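Local structure of uncharacterized conserved protein (Staphylococcus epidermidis, 3FRM) at residues 10-15 against 220-225; 29-34 against 65-70; 97-102 against 245-250; 108-113 against 207-212; 122-127 against 166-171. The protein is of unknown function but probably belongs to the GNAT acetyltransferase superfamily, whose members transfer acyl groups from acyl-coenzyme A. All blocks are in the same frame, centred on the assembly; numbering follows the deposited sequence.

Contact 1 (10-15 against 220-225); sequences KDIYID and PVILVA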
# COMPACT_ATOMS: atom_id res chain seq x y z
N LYS A 10 3.63 5.09 20.66
CA LYS A 10 3.67 6.16 21.67
C LYS A 10 4.61 7.28 21.22
O LYS A 10 4.42 8.43 21.57
CB LYS A 10 4.06 5.61 23.04
CG LYS A 10 2.90 4.94 23.77
CD LYS A 10 3.24 3.49 24.12
CE LYS A 10 4.27 3.40 25.28
NZ LYS A 10 5.17 2.23 25.15
N ASP A 11 5.62 6.93 20.42
CA ASP A 11 6.58 7.89 19.93
C ASP A 11 6.02 8.78 18.81
O ASP A 11 6.62 9.77 18.41
CB ASP A 11 7.80 7.12 19.45
CG ASP A 11 8.43 6.32 20.58
OD1 ASP A 11 8.70 6.95 21.64
OD2 ASP A 11 8.65 5.08 20.43
N ILE A 12 4.87 8.42 18.28
CA ILE A 12 4.32 9.19 17.19
C ILE A 12 3.62 10.45 17.70
O ILE A 12 2.95 10.41 18.69
CB ILE A 12 3.47 8.30 16.29
CG1 ILE A 12 4.39 7.23 15.63
CG2 ILE A 12 2.54 9.09 15.34
CD1 ILE A 12 5.30 7.69 14.40
N TYR A 13 3.84 11.57 17.03
CA TYR A 13 3.29 12.82 17.41
C TYR A 13 1.77 12.84 17.13
O TYR A 13 1.30 12.23 16.19
CB TYR A 13 4.03 13.89 16.60
CG TYR A 13 3.51 15.24 16.84
CD1 TYR A 13 4.05 16.04 17.83
CD2 TYR A 13 2.43 15.74 16.08
CE1 TYR A 13 3.54 17.33 18.09
CE2 TYR A 13 1.91 17.00 16.32
CZ TYR A 13 2.46 17.80 17.33
OH TYR A 13 1.97 19.05 17.58
N ILE A 14 0.99 13.54 17.95
CA ILE A 14 -0.43 13.79 17.62
C ILE A 14 -0.67 15.28 17.72
O ILE A 14 -0.30 15.91 18.70
CB ILE A 14 -1.41 13.09 18.60
CG1 ILE A 14 -1.18 11.57 18.65
CG2 ILE A 14 -2.90 13.37 18.26
CD1 ILE A 14 -0.72 11.11 19.98
N ASP A 15 -1.27 15.88 16.72
CA ASP A 15 -1.48 17.31 16.86
C ASP A 15 -2.81 17.67 17.47
O ASP A 15 -3.58 18.47 16.92
CB ASP A 15 -1.28 18.09 15.58
CG ASP A 15 -1.38 19.58 15.84
OD1 ASP A 15 -2.18 20.30 15.17
OD2 ASP A 15 -0.67 20.01 16.80
N PRO A 220 16.94 7.20 15.53
CA PRO A 220 16.10 6.52 14.57
C PRO A 220 15.12 7.47 13.88
O PRO A 220 14.63 8.47 14.48
CB PRO A 220 15.25 5.56 15.44
CG PRO A 220 16.01 5.44 16.76
CD PRO A 220 17.15 6.41 16.76
N VAL A 221 14.76 7.13 12.65
CA VAL A 221 13.72 7.90 12.04
C VAL A 221 12.48 7.08 11.73
O VAL A 221 12.59 5.92 11.30
CB VAL A 221 14.20 8.93 10.96
CG1 VAL A 221 15.59 8.67 10.51
CG2 VAL A 221 13.14 9.15 9.80
N ILE A 222 11.32 7.67 12.05
CA ILE A 222 10.11 6.94 12.12
C ILE A 222 8.95 7.73 11.54
O ILE A 222 9.00 8.99 11.42
CB ILE A 222 9.76 6.61 13.59
CG1 ILE A 222 9.12 7.83 14.28
CG2 ILE A 222 10.99 6.03 14.34
CD1 ILE A 222 8.78 7.65 15.73
N LEU A 223 7.93 6.98 11.15
CA LEU A 223 6.77 7.50 10.48
C LEU A 223 5.64 6.51 10.63
O LEU A 223 5.88 5.30 10.88
CB LEU A 223 7.05 7.71 9.02
CG LEU A 223 7.24 6.49 8.13
CD1 LEU A 223 5.92 6.20 7.44
CD2 LEU A 223 8.34 6.75 7.10
N VAL A 224 4.43 7.04 10.41
CA VAL A 224 3.26 6.24 10.36
C VAL A 224 2.60 6.46 9.03
O VAL A 224 2.44 7.56 8.62
CB VAL A 224 2.29 6.64 11.48
CG1 VAL A 224 0.86 6.45 11.05
CG2 VAL A 224 2.59 5.86 12.78
N ALA A 225 2.14 5.40 8.38
CA ALA A 225 1.42 5.53 7.10
C ALA A 225 0.14 4.75 7.10
O ALA A 225 0.09 3.64 7.67
CB ALA A 225 2.29 5.03 5.95
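Ile12 lays its CG1-CD1 branch against Val224 and Ile222, two strand residues that both direct their side chains at the 10-15 loop. The tight part is small and wholly apolar. Val224 CG2 is 3.6 Å from both Ile12 CG1 and Ile12 CD1, so the valine methyl lies against the whole end of the branch, and Ile12 CD1 meets the end of the Ile222 chain, CD1 to CD1, at 3.7 Å. With Ile12 CG1 anti to its carbonyl carbon (chi1 -64°) the long branch is carried to the strand. There Ile12 and Ile222 run past each other in opposite senses, whereas Ile12 lies at a slant to Val224. Leu102 of strand 96-105 closes on the same isoleucine from the neighbouring strand.

The Asp11 end is looser. Asp11 CB alone reaches across, 3.9 Å from Ile222 CD1, and its carboxylate turns to other partners: OD2 takes the backbone N-H of Thr8, and OD1 forms a salt bridge with Lys186. Tyr13 N, bonded to Glu189 OE1, ties the loop to strand 188-195. The geometry is that of an N-terminal loop laid across one face of a mixed sheet, here on a central strand within the GNAT family region.

Contact 2 (29-34 against 65-70); sequences LLPPQP and LNQSSY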
# COMPACT_ATOMS: atom_id res chain seq x y z
N LEU A 29 -8.65 16.87 21.21
CA LEU A 29 -9.46 17.86 20.61
C LEU A 29 -8.57 19.07 20.31
O LEU A 29 -7.60 19.33 21.02
CB LEU A 29 -10.47 18.31 21.63
CG LEU A 29 -11.93 17.89 21.70
CD1 LEU A 29 -12.20 16.46 21.34
CD2 LEU A 29 -12.32 18.17 23.11
N LEU A 30 -8.96 19.84 19.29
CA LEU A 30 -8.37 21.10 19.00
C LEU A 30 -9.54 22.05 18.69
O LEU A 30 -9.93 22.25 17.52
CB LEU A 30 -7.40 21.00 17.84
CG LEU A 30 -6.51 22.22 17.53
CD1 LEU A 30 -5.64 22.65 18.69
CD2 LEU A 30 -5.57 21.95 16.33
N PRO A 31 -10.12 22.64 19.74
CA PRO A 31 -11.35 23.42 19.67
C PRO A 31 -11.35 24.60 18.67
O PRO A 31 -12.39 24.87 18.07
CB PRO A 31 -11.55 23.86 21.12
CG PRO A 31 -10.95 22.73 21.92
CD PRO A 31 -9.72 22.36 21.14
N PRO A 32 -10.20 25.28 18.49
CA PRO A 32 -10.14 26.31 17.44
C PRO A 32 -10.09 25.74 16.03
O PRO A 32 -10.25 26.50 15.06
CB PRO A 32 -8.80 27.03 17.74
CG PRO A 32 -8.61 26.84 19.17
CD PRO A 32 -9.04 25.39 19.39
N GLN A 33 -9.88 24.42 15.90
CA GLN A 33 -9.79 23.77 14.60
C GLN A 33 -10.68 22.52 14.54
O GLN A 33 -10.21 21.42 14.28
CB GLN A 33 -8.33 23.41 14.29
CG GLN A 33 -7.91 23.72 12.86
CD GLN A 33 -7.44 25.17 12.64
OE1 GLN A 33 -6.25 25.42 12.59
NE2 GLN A 33 -8.37 26.10 12.49
N PRO A 34 -12.00 22.70 14.71
CA PRO A 34 -12.78 21.48 14.95
C PRO A 34 -12.95 20.60 13.70
O PRO A 34 -13.37 19.46 13.82
CB PRO A 34 -14.11 22.02 15.44
CG PRO A 34 -14.23 23.38 14.70
CD PRO A 34 -12.82 23.91 14.61
N LEU A 65 -19.92 17.74 18.63
CA LEU A 65 -20.96 18.70 18.24
C LEU A 65 -20.88 20.00 19.04
O LEU A 65 -21.19 21.07 18.55
CB LEU A 65 -22.36 18.10 18.35
CG LEU A 65 -22.69 17.09 17.26
CD1 LEU A 65 -24.04 16.40 17.58
CD2 LEU A 65 -22.76 17.83 15.91
N ASN A 66 -20.48 19.89 20.31
CA ASN A 66 -20.30 21.09 21.13
C ASN A 66 -19.31 22.13 20.54
O ASN A 66 -19.50 23.31 20.74
CB ASN A 66 -19.95 20.71 22.55
CG ASN A 66 -19.80 21.90 23.47
OD1 ASN A 66 -20.78 22.57 23.83
ND2 ASN A 66 -18.56 22.15 23.90
N GLN A 67 -18.25 21.68 19.86
CA GLN A 67 -17.28 22.58 19.25
C GLN A 67 -17.49 22.64 17.75
O GLN A 67 -16.61 23.10 17.04
CB GLN A 67 -15.80 22.18 19.59
CG GLN A 67 -15.35 20.79 19.09
CD GLN A 67 -13.85 20.45 19.33
OE1 GLN A 67 -13.24 20.90 20.32
NE2 GLN A 67 -13.26 19.63 18.45
N SER A 68 -18.64 22.17 17.24
CA SER A 68 -18.89 22.21 15.80
C SER A 68 -17.91 21.35 14.99
O SER A 68 -17.53 21.75 13.88
CB SER A 68 -18.81 23.67 15.31
OG SER A 68 -19.83 24.47 15.92
N SER A 69 -17.47 20.22 15.56
CA SER A 69 -16.82 19.12 14.86
C SER A 69 -17.96 18.17 14.42
O SER A 69 -18.92 17.96 15.17
CB SER A 69 -15.95 18.38 15.85
OG SER A 69 -14.62 18.93 15.97
N TYR A 70 -17.89 17.59 13.23
CA TYR A 70 -19.05 16.83 12.74
C TYR A 70 -18.75 15.39 12.38
O TYR A 70 -19.62 14.70 11.83
CB TYR A 70 -19.75 17.54 11.57
CG TYR A 70 -20.12 18.97 11.90
CD1 TYR A 70 -21.10 19.26 12.85
CD2 TYR A 70 -19.47 20.04 11.25
CE1 TYR A 70 -21.44 20.55 13.17
CE2 TYR A 70 -19.80 21.34 11.54
CZ TYR A 70 -20.78 21.58 12.50
OH TYR A 70 -21.07 22.87 12.80
O HOH W 1 -15.03 25.15 17.64
O HOH W 2 -15.50 17.73 11.95
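Ser69 OG donates to Pro34 O, the direct hydrogen bond between the 29-34 loop and the 65-70 segment. The O-to-O distance is 2.5 Å, with the donor tilted 17° from the carbonyl plane. The same hydroxyl receives an N-H of Gln67 NE2 at 2.9 Å; that bond is nearly straight (168°) and close to the amide plane, so the hydroxyl accepts from the glutamine and donates to the proline carbonyl. Asn40 OD1 is a further acceptor for Gln67 NE2, which helps to fix the amide's rotation.

The 65-70 side of this polar chain is built on a Schellman motif that ends helix 50-66, with Ser68, at positive phi, as C-prime residue. Across from it, Leu30 to Gln33 form a type I beta turn.

One water donates to both Pro31 O and Gln67 O, at 2.7 Å each; a second accepts from Tyr70 N and gives a weak bond to Pro34 O.

Van der Waals contacts make up the rest. Gln67 CG lies between the backbone N and the carbonyl carbon (chi1 62°), and the chain extended beyond it carries OE1 within 3.3 Å of Pro31 CG and 3.6 Å of Leu29 CG. Pro34 CB is 3.2 Å from Gln67 O.

Contact 3 (97-102 against 245-250); sequences IGVLEL and FKYHIL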
# COMPACT_ATOMS: atom_id res chain seq x y z
N ILE A 97 -13.13 1.68 7.94
CA ILE A 97 -12.12 0.98 8.73
C ILE A 97 -10.80 1.06 8.01
O ILE A 97 -10.76 0.82 6.82
CB ILE A 97 -12.49 -0.47 8.90
CG1 ILE A 97 -13.87 -0.52 9.52
CG2 ILE A 97 -11.51 -1.20 9.81
CD1 ILE A 97 -14.36 -1.95 9.86
N GLY A 98 -9.71 1.39 8.69
CA GLY A 98 -8.43 1.33 8.05
C GLY A 98 -7.36 0.90 9.02
O GLY A 98 -7.65 0.61 10.17
N VAL A 99 -6.11 0.86 8.57
CA VAL A 99 -4.99 0.44 9.39
C VAL A 99 -3.87 1.47 9.27
O VAL A 99 -3.52 1.94 8.15
CB VAL A 99 -4.52 -0.93 8.92
CG1 VAL A 99 -3.21 -1.36 9.62
CG2 VAL A 99 -5.61 -1.97 9.21
N LEU A 100 -3.33 1.88 10.42
CA LEU A 100 -2.11 2.69 10.44
C LEU A 100 -1.00 1.71 10.60
O LEU A 100 -1.17 0.74 11.33
CB LEU A 100 -2.10 3.61 11.64
CG LEU A 100 -2.75 5.00 11.63
CD1 LEU A 100 -3.48 5.42 10.30
CD2 LEU A 100 -3.66 5.12 12.86
N GLU A 101 0.12 1.97 9.95
CA GLU A 101 1.31 1.12 10.03
C GLU A 101 2.51 1.94 10.49
O GLU A 101 2.79 3.02 9.92
CB GLU A 101 1.66 0.58 8.66
CG GLU A 101 0.82 -0.58 8.27
CD GLU A 101 0.88 -0.92 6.77
OE1 GLU A 101 0.30 -1.97 6.40
OE2 GLU A 101 1.50 -0.15 5.98
N LEU A 102 3.18 1.44 11.52
CA LEU A 102 4.38 2.10 11.99
C LEU A 102 5.64 1.56 11.27
O LEU A 102 5.91 0.36 11.33
CB LEU A 102 4.53 1.92 13.50
CG LEU A 102 5.81 2.50 14.11
CD1 LEU A 102 5.77 4.06 14.12
CD2 LEU A 102 6.01 1.96 15.56
N PHE A 245 0.92 -2.28 13.82
CA PHE A 245 -0.23 -1.61 13.20
C PHE A 245 -1.21 -1.08 14.22
O PHE A 245 -1.14 -1.45 15.37
CB PHE A 245 -0.97 -2.61 12.29
CG PHE A 245 -1.53 -3.81 13.02
CD1 PHE A 245 -2.87 -3.83 13.45
CD2 PHE A 245 -0.70 -4.90 13.28
CE1 PHE A 245 -3.39 -4.93 14.15
CE2 PHE A 245 -1.20 -6.03 13.96
CZ PHE A 245 -2.56 -6.04 14.40
N LYS A 246 -2.11 -0.21 13.79
CA LYS A 246 -3.33 0.13 14.55
C LYS A 246 -4.49 0.14 13.61
O LYS A 246 -4.40 0.74 12.52
CB LYS A 246 -3.22 1.57 15.08
CG LYS A 246 -2.43 1.75 16.34
CD LYS A 246 -2.82 3.09 17.06
CE LYS A 246 -2.00 3.12 18.36
NZ LYS A 246 -2.20 4.24 19.30
N TYR A 247 -5.61 -0.45 14.02
CA TYR A 247 -6.90 -0.21 13.40
C TYR A 247 -7.41 1.20 13.75
O TYR A 247 -7.16 1.69 14.84
CB TYR A 247 -7.96 -1.28 13.81
CG TYR A 247 -7.77 -2.47 12.96
CD1 TYR A 247 -8.35 -2.56 11.70
CD2 TYR A 247 -6.90 -3.48 13.37
CE1 TYR A 247 -8.07 -3.64 10.86
CE2 TYR A 247 -6.64 -4.55 12.57
CZ TYR A 247 -7.20 -4.66 11.32
OH TYR A 247 -6.85 -5.78 10.56
N HIS A 248 -8.15 1.81 12.85
CA HIS A 248 -8.66 3.14 13.06
C HIS A 248 -9.93 3.32 12.19
O HIS A 248 -10.06 2.79 11.08
CB HIS A 248 -7.59 4.23 12.81
CG HIS A 248 -7.53 4.70 11.40
ND1 HIS A 248 -6.71 4.13 10.45
CD2 HIS A 248 -8.24 5.66 10.75
CE1 HIS A 248 -6.91 4.72 9.28
NE2 HIS A 248 -7.82 5.66 9.44
N ILE A 249 -10.89 4.01 12.74
CA ILE A 249 -12.13 4.16 12.03
C ILE A 249 -12.51 5.60 11.98
O ILE A 249 -12.16 6.34 12.89
CB ILE A 249 -13.23 3.32 12.71
CG1 ILE A 249 -13.43 3.73 14.15
CG2 ILE A 249 -12.83 1.83 12.70
CD1 ILE A 249 -14.76 3.20 14.71
N LEU A 250 -13.28 5.98 10.95
CA LEU A 250 -13.67 7.35 10.67
C LEU A 250 -15.05 7.37 10.06
O LEU A 250 -15.33 6.60 9.13
CB LEU A 250 -12.66 8.00 9.67
CG LEU A 250 -12.95 9.43 9.14
CD1 LEU A 250 -13.07 10.43 10.30
CD2 LEU A 250 -11.79 9.89 8.22
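The Tyr247 ring carries Val99 CG2 over one face, offset toward the rim, and Ile97 CG2 at its edge. The methyl of Val99 lies 3.8 Å from the Tyr247 ring centroid and 28° off the normal, a CH-pi contact. On the other side of the sheet, Gly98 N lies over a face of the His248 imidazole, and Leu100 CD1 approaches that ring obliquely, 3.5 Å from His248 ND1.

These residues belong to an antiparallel pair of central strands, 96-105 and 241-251, in a mixed sheet. Gly98-His248 and Leu100-Lys246 are the hydrogen-bonded pairs; Ile97-Ile249, Val99-Tyr247 and Glu101-Phe245 are non-hydrogen-bonded. The strand segments meet at 151°. Four N-H...O bonds hold the register, among them Leu100 N to Lys246 O at 2.6 Å.

The face bearing Val99 and Tyr247 turns to the dimer partner: Tyr247 OH is hydrogen-bonded to His201 ND1 of the second subunit, and the two rings stack edge-to-face.

For His248, CG between the backbone N and the carbonyl carbon (chi1 89°) folds the imidazole over Gly98, where no side chain intervenes. Its ND1, buried by this contact, has no polar partner in the model and lies 3.6 Å from Gly98 C.

Contact 4 (108-113 against 207-212); sequences KALKEL and EIQAYV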
# COMPACT_ATOMS: atom_id res chain seq x y z
N LYS A 108 21.61 6.12 9.66
CA LYS A 108 22.69 5.82 8.74
C LYS A 108 22.13 5.22 7.44
O LYS A 108 22.62 5.50 6.34
CB LYS A 108 23.73 4.89 9.42
CG LYS A 108 24.30 3.79 8.56
CD LYS A 108 25.56 3.15 9.21
CE LYS A 108 26.65 2.82 8.19
NZ LYS A 108 27.68 2.10 8.92
N ALA A 109 21.08 4.41 7.56
CA ALA A 109 20.52 3.73 6.39
C ALA A 109 19.94 4.76 5.41
O ALA A 109 19.97 4.54 4.21
CB ALA A 109 19.47 2.70 6.81
N LEU A 110 19.44 5.87 5.91
CA LEU A 110 18.94 6.96 5.07
C LEU A 110 20.09 7.87 4.59
O LEU A 110 20.01 8.46 3.49
CB LEU A 110 17.94 7.80 5.87
CG LEU A 110 16.41 7.66 5.81
CD1 LEU A 110 15.83 6.41 5.16
CD2 LEU A 110 15.81 7.87 7.19
N LYS A 111 21.14 8.02 5.39
CA LYS A 111 22.30 8.81 4.98
C LYS A 111 22.87 8.20 3.69
O LYS A 111 23.14 8.86 2.70
CB LYS A 111 23.40 8.75 6.05
CG LYS A 111 23.09 9.45 7.36
CD LYS A 111 24.29 9.40 8.35
CE LYS A 111 23.76 9.77 9.75
NZ LYS A 111 24.85 9.95 10.74
N GLU A 112 23.07 6.89 3.76
CA GLU A 112 23.53 6.07 2.64
C GLU A 112 22.77 6.34 1.31
O GLU A 112 23.31 6.09 0.24
CB GLU A 112 23.37 4.60 3.05
CG GLU A 112 24.05 3.62 2.15
CD GLU A 112 23.25 3.32 0.87
OE1 GLU A 112 22.00 3.56 0.84
OE2 GLU A 112 23.89 2.82 -0.10
N LEU A 113 21.51 6.80 1.36
CA LEU A 113 20.72 6.95 0.12
C LEU A 113 21.19 8.05 -0.83
O LEU A 113 20.79 8.09 -2.01
CB LEU A 113 19.27 7.21 0.44
CG LEU A 113 18.26 6.07 0.42
CD1 LEU A 113 18.85 4.68 0.46
CD2 LEU A 113 17.28 6.30 1.53
N GLU A 207 16.92 11.86 -1.89
CA GLU A 207 17.68 13.00 -1.40
C GLU A 207 17.06 13.57 -0.13
O GLU A 207 17.75 13.78 0.86
CB GLU A 207 17.94 14.08 -2.46
CG GLU A 207 19.09 13.73 -3.47
CD GLU A 207 20.47 13.41 -2.85
OE1 GLU A 207 21.28 12.70 -3.51
OE2 GLU A 207 20.76 13.86 -1.72
N ILE A 208 15.74 13.74 -0.14
CA ILE A 208 15.03 14.31 0.98
C ILE A 208 15.20 13.43 2.19
O ILE A 208 15.33 13.89 3.33
CB ILE A 208 13.54 14.54 0.66
CG1 ILE A 208 13.38 15.76 -0.24
CG2 ILE A 208 12.71 14.66 1.94
CD1 ILE A 208 12.08 15.72 -1.14
N GLN A 209 15.23 12.13 1.94
CA GLN A 209 15.28 11.21 3.02
C GLN A 209 16.66 11.26 3.68
O GLN A 209 16.75 11.33 4.90
CB GLN A 209 14.99 9.84 2.48
CG GLN A 209 14.49 8.93 3.51
CD GLN A 209 13.06 9.18 3.77
OE1 GLN A 209 12.31 9.38 2.84
NE2 GLN A 209 12.66 9.15 5.03
N ALA A 210 17.72 11.21 2.88
CA ALA A 210 19.07 11.29 3.40
C ALA A 210 19.34 12.57 4.17
O ALA A 210 20.10 12.57 5.13
CB ALA A 210 20.10 11.13 2.28
N TYR A 211 18.73 13.66 3.73
CA TYR A 211 18.84 14.92 4.44
C TYR A 211 18.30 14.76 5.86
O TYR A 211 19.00 15.04 6.84
CB TYR A 211 18.00 15.97 3.69
CG TYR A 211 18.17 17.35 4.22
CD1 TYR A 211 18.99 18.28 3.56
CD2 TYR A 211 17.49 17.76 5.38
CE1 TYR A 211 19.17 19.56 4.06
CE2 TYR A 211 17.66 19.06 5.89
CZ TYR A 211 18.52 19.94 5.21
OH TYR A 211 18.69 21.22 5.68
N VAL A 212 17.05 14.32 5.97
CA VAL A 212 16.45 14.00 7.24
C VAL A 212 17.42 13.08 8.03
O VAL A 212 17.64 13.25 9.24
CB VAL A 212 15.05 13.38 7.02
CG1 VAL A 212 14.52 12.80 8.28
CG2 VAL A 212 14.04 14.43 6.43
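Gln209 has CG trans to its own backbone N (chi1 -157°) and then bends at chi2 (80°), which puts Gln209 CG foremost against Leu110, with the amide nitrogen alongside. There Leu110 CG and CD1 both approach Gln209 CG, each at 3.3 Å, which is tight for carbon on carbon, and the two side chains pass at a slant. Gln209 NE2 follows along the same leucine, 4.0 Å from its CD2. Leu110 thus rides on the aliphatic part of the glutamine.

Beside this pair the backbones themselves come near. Lys111 and Ala210 have their CA atoms 4.4 Å apart, a spacing that the small alanine side chain permits. Ala210 CA makes a CA-H...O contact of 3.0 Å with Leu110 O, and Ala210 CB is pressed to within 2.9 Å of that Leu110 O, so the packing is tight here too. This is close helix-helix packing through an alanine: the short helix 107-111, which follows strand 96-105, rests on helix 204-216, whose Ile208 and Val212 pack on the sheet.

Leu113 adds a looser layer beyond Ala210, with its CB 4.4 Å from Ala210 CB and its CD2 4.3 Å from Gln209 CG. At the start of the 207-212 segment, Glu207 holds the chain that leaves the short helix: its OE2 is hydrogen-bonded to Ser114 OG and its OE1 to Arg115 N.

Contact 5 (122-127 against 166-171); sequences QLVSSN and RLVAYV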
# COMPACT_ATOMS: atom_id res chain seq x y z
N GLN A 122 15.74 23.11 1.39
CA GLN A 122 15.73 24.29 2.24
C GLN A 122 14.79 24.07 3.41
O GLN A 122 13.74 23.44 3.25
CB GLN A 122 15.31 25.55 1.44
CG GLN A 122 16.25 25.92 0.28
CD GLN A 122 15.78 27.14 -0.61
OE1 GLN A 122 14.86 27.92 -0.26
NE2 GLN A 122 16.39 27.27 -1.76
N LEU A 123 15.16 24.59 4.58
CA LEU A 123 14.21 24.77 5.69
C LEU A 123 13.18 25.78 5.27
O LEU A 123 13.52 26.77 4.65
CB LEU A 123 14.91 25.28 6.95
CG LEU A 123 15.29 24.19 7.96
CD1 LEU A 123 16.55 23.41 7.51
CD2 LEU A 123 15.49 24.82 9.35
N VAL A 124 11.92 25.56 5.59
CA VAL A 124 10.93 26.54 5.13
C VAL A 124 10.85 27.76 6.04
O VAL A 124 10.95 27.65 7.25
CB VAL A 124 9.53 25.93 4.82
CG1 VAL A 124 9.69 24.58 4.16
CG2 VAL A 124 8.69 25.82 6.07
N SER A 125 10.70 28.93 5.45
CA SER A 125 10.51 30.11 6.24
C SER A 125 9.54 30.95 5.48
O SER A 125 9.06 30.53 4.40
CB SER A 125 11.81 30.87 6.37
OG SER A 125 12.30 31.16 5.07
N SER A 126 9.28 32.15 6.01
CA SER A 126 8.35 33.10 5.42
C SER A 126 8.73 33.25 3.97
O SER A 126 7.90 33.62 3.14
CB SER A 126 8.45 34.44 6.14
OG SER A 126 9.71 35.06 5.90
N ASN A 127 9.99 32.93 3.65
CA ASN A 127 10.56 33.23 2.35
C ASN A 127 10.18 32.24 1.30
O ASN A 127 10.06 32.56 0.13
CB ASN A 127 12.08 33.28 2.46
CG ASN A 127 12.59 34.56 3.10
OD1 ASN A 127 11.80 35.42 3.54
ND2 ASN A 127 13.90 34.71 3.14
N ARG A 166 9.98 22.01 8.55
CA ARG A 166 9.55 21.60 7.23
C ARG A 166 10.60 21.79 6.15
O ARG A 166 11.42 22.72 6.20
CB ARG A 166 8.26 22.32 6.86
CG ARG A 166 7.13 22.03 7.80
CD ARG A 166 6.11 23.12 7.71
NE ARG A 166 4.85 22.72 8.30
CZ ARG A 166 4.48 23.00 9.54
NH1 ARG A 166 5.27 23.72 10.33
NH2 ARG A 166 3.32 22.52 9.98
N LEU A 167 10.60 20.88 5.17
CA LEU A 167 11.50 20.98 4.03
C LEU A 167 10.84 21.14 2.65
O LEU A 167 9.80 20.58 2.42
CB LEU A 167 12.42 19.77 4.04
CG LEU A 167 13.26 19.74 5.32
CD1 LEU A 167 13.99 18.40 5.47
CD2 LEU A 167 14.24 20.91 5.40
N VAL A 168 11.44 21.91 1.75
CA VAL A 168 11.02 21.98 0.36
C VAL A 168 12.24 21.67 -0.44
O VAL A 168 13.31 22.28 -0.21
CB VAL A 168 10.56 23.42 -0.08
CG1 VAL A 168 10.15 23.47 -1.56
CG2 VAL A 168 9.43 23.89 0.76
N ALA A 169 12.11 20.72 -1.38
CA ALA A 169 13.16 20.44 -2.34
C ALA A 169 12.87 21.15 -3.65
O ALA A 169 11.66 21.25 -4.07
CB ALA A 169 13.29 18.97 -2.57
N TYR A 170 13.94 21.63 -4.29
CA TYR A 170 13.84 22.27 -5.59
C TYR A 170 14.71 21.56 -6.58
O TYR A 170 15.86 21.21 -6.27
CB TYR A 170 14.29 23.74 -5.58
CG TYR A 170 13.53 24.66 -4.66
CD1 TYR A 170 12.69 25.65 -5.19
CD2 TYR A 170 13.64 24.56 -3.27
CE1 TYR A 170 11.96 26.52 -4.37
CE2 TYR A 170 12.91 25.42 -2.43
CZ TYR A 170 12.09 26.41 -3.00
OH TYR A 170 11.42 27.29 -2.18
N VAL A 171 14.16 21.39 -7.78
CA VAL A 171 14.95 21.03 -8.97
C VAL A 171 14.75 22.16 -9.95
O VAL A 171 13.59 22.58 -10.21
CB VAL A 171 14.50 19.68 -9.58
CG1 VAL A 171 15.35 19.32 -10.79
CG2 VAL A 171 14.61 18.61 -8.54
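Val124 is gripped through both backbone and side chain: its N-H gives a 2.9 Å bond to Arg166 O. Val124 CG1 lies 3.3 Å from Arg166 O and 3.5 Å from Val168 CG2, while Val124 CG2 touches Arg166 CB at 3.6 Å. Ahead of it, Gln122 and Val168 form an antiparallel hydrogen-bonded pair, Gln122 N to Val168 O at 3.0 Å and Val168 N to Gln122 O at 3.1 Å. In the adjacent non-hydrogen-bonded pair, Leu123 CD1 touches Leu167 CD2.

The Gln122 amide lies by the Tyr170 ring, Gln122 CD 3.8 Å from Tyr170 CE2, their planes 27° apart. The Gln122 chain, extended beyond CG (chi2 176°), puts the amide there, and outer partners fix its rotation: Asp120 takes an N-H of NE2 and Asn128 donates to OE1. Tyr170 OH is likewise held by Asp131.

Further out, Arg166 NH1 bonds to Asp162 OD1, a residue of the sodium site formed with Tyr159, Asn160 and Ile164. Tyr132 of helix 129-136 packs on Val124, Arg166 and Val168. The arrangement is the outer antiparallel pair of a mixed sheet, strand 120-123 being its last within the chain, with Val124 N to Arg166 O continuing the bonding just past that strand's end.

Contacts 1, 3 and 5 all reach one mixed sheet. Strands 221-225 and 96-105 are neighbours in it, so contacts 1 and 3, with centres 14 Å apart, touch: Ala225 O is a probable acceptor for Glu101 N at 2.8 Å, and Leu223 O packs on Leu102 CD1 at 3.5 Å. Contact 4 lies against contact 1 through Val221 CG1 and Leu110 CD2 (3.4 Å) and against contact 5 through Tyr211 CD2 and Leu167 CD1 (3.6 Å). Contact 2 touches contact 1, Asp15 OD1 to Leu30 CD2 at 3.9 Å, but is about 38 Å, centre to centre, from contact 4. The bound sodium ion is about 4 Å from the Arg166 side chain of contact 5; contact 3 is the one of the five that reaches the second subunit.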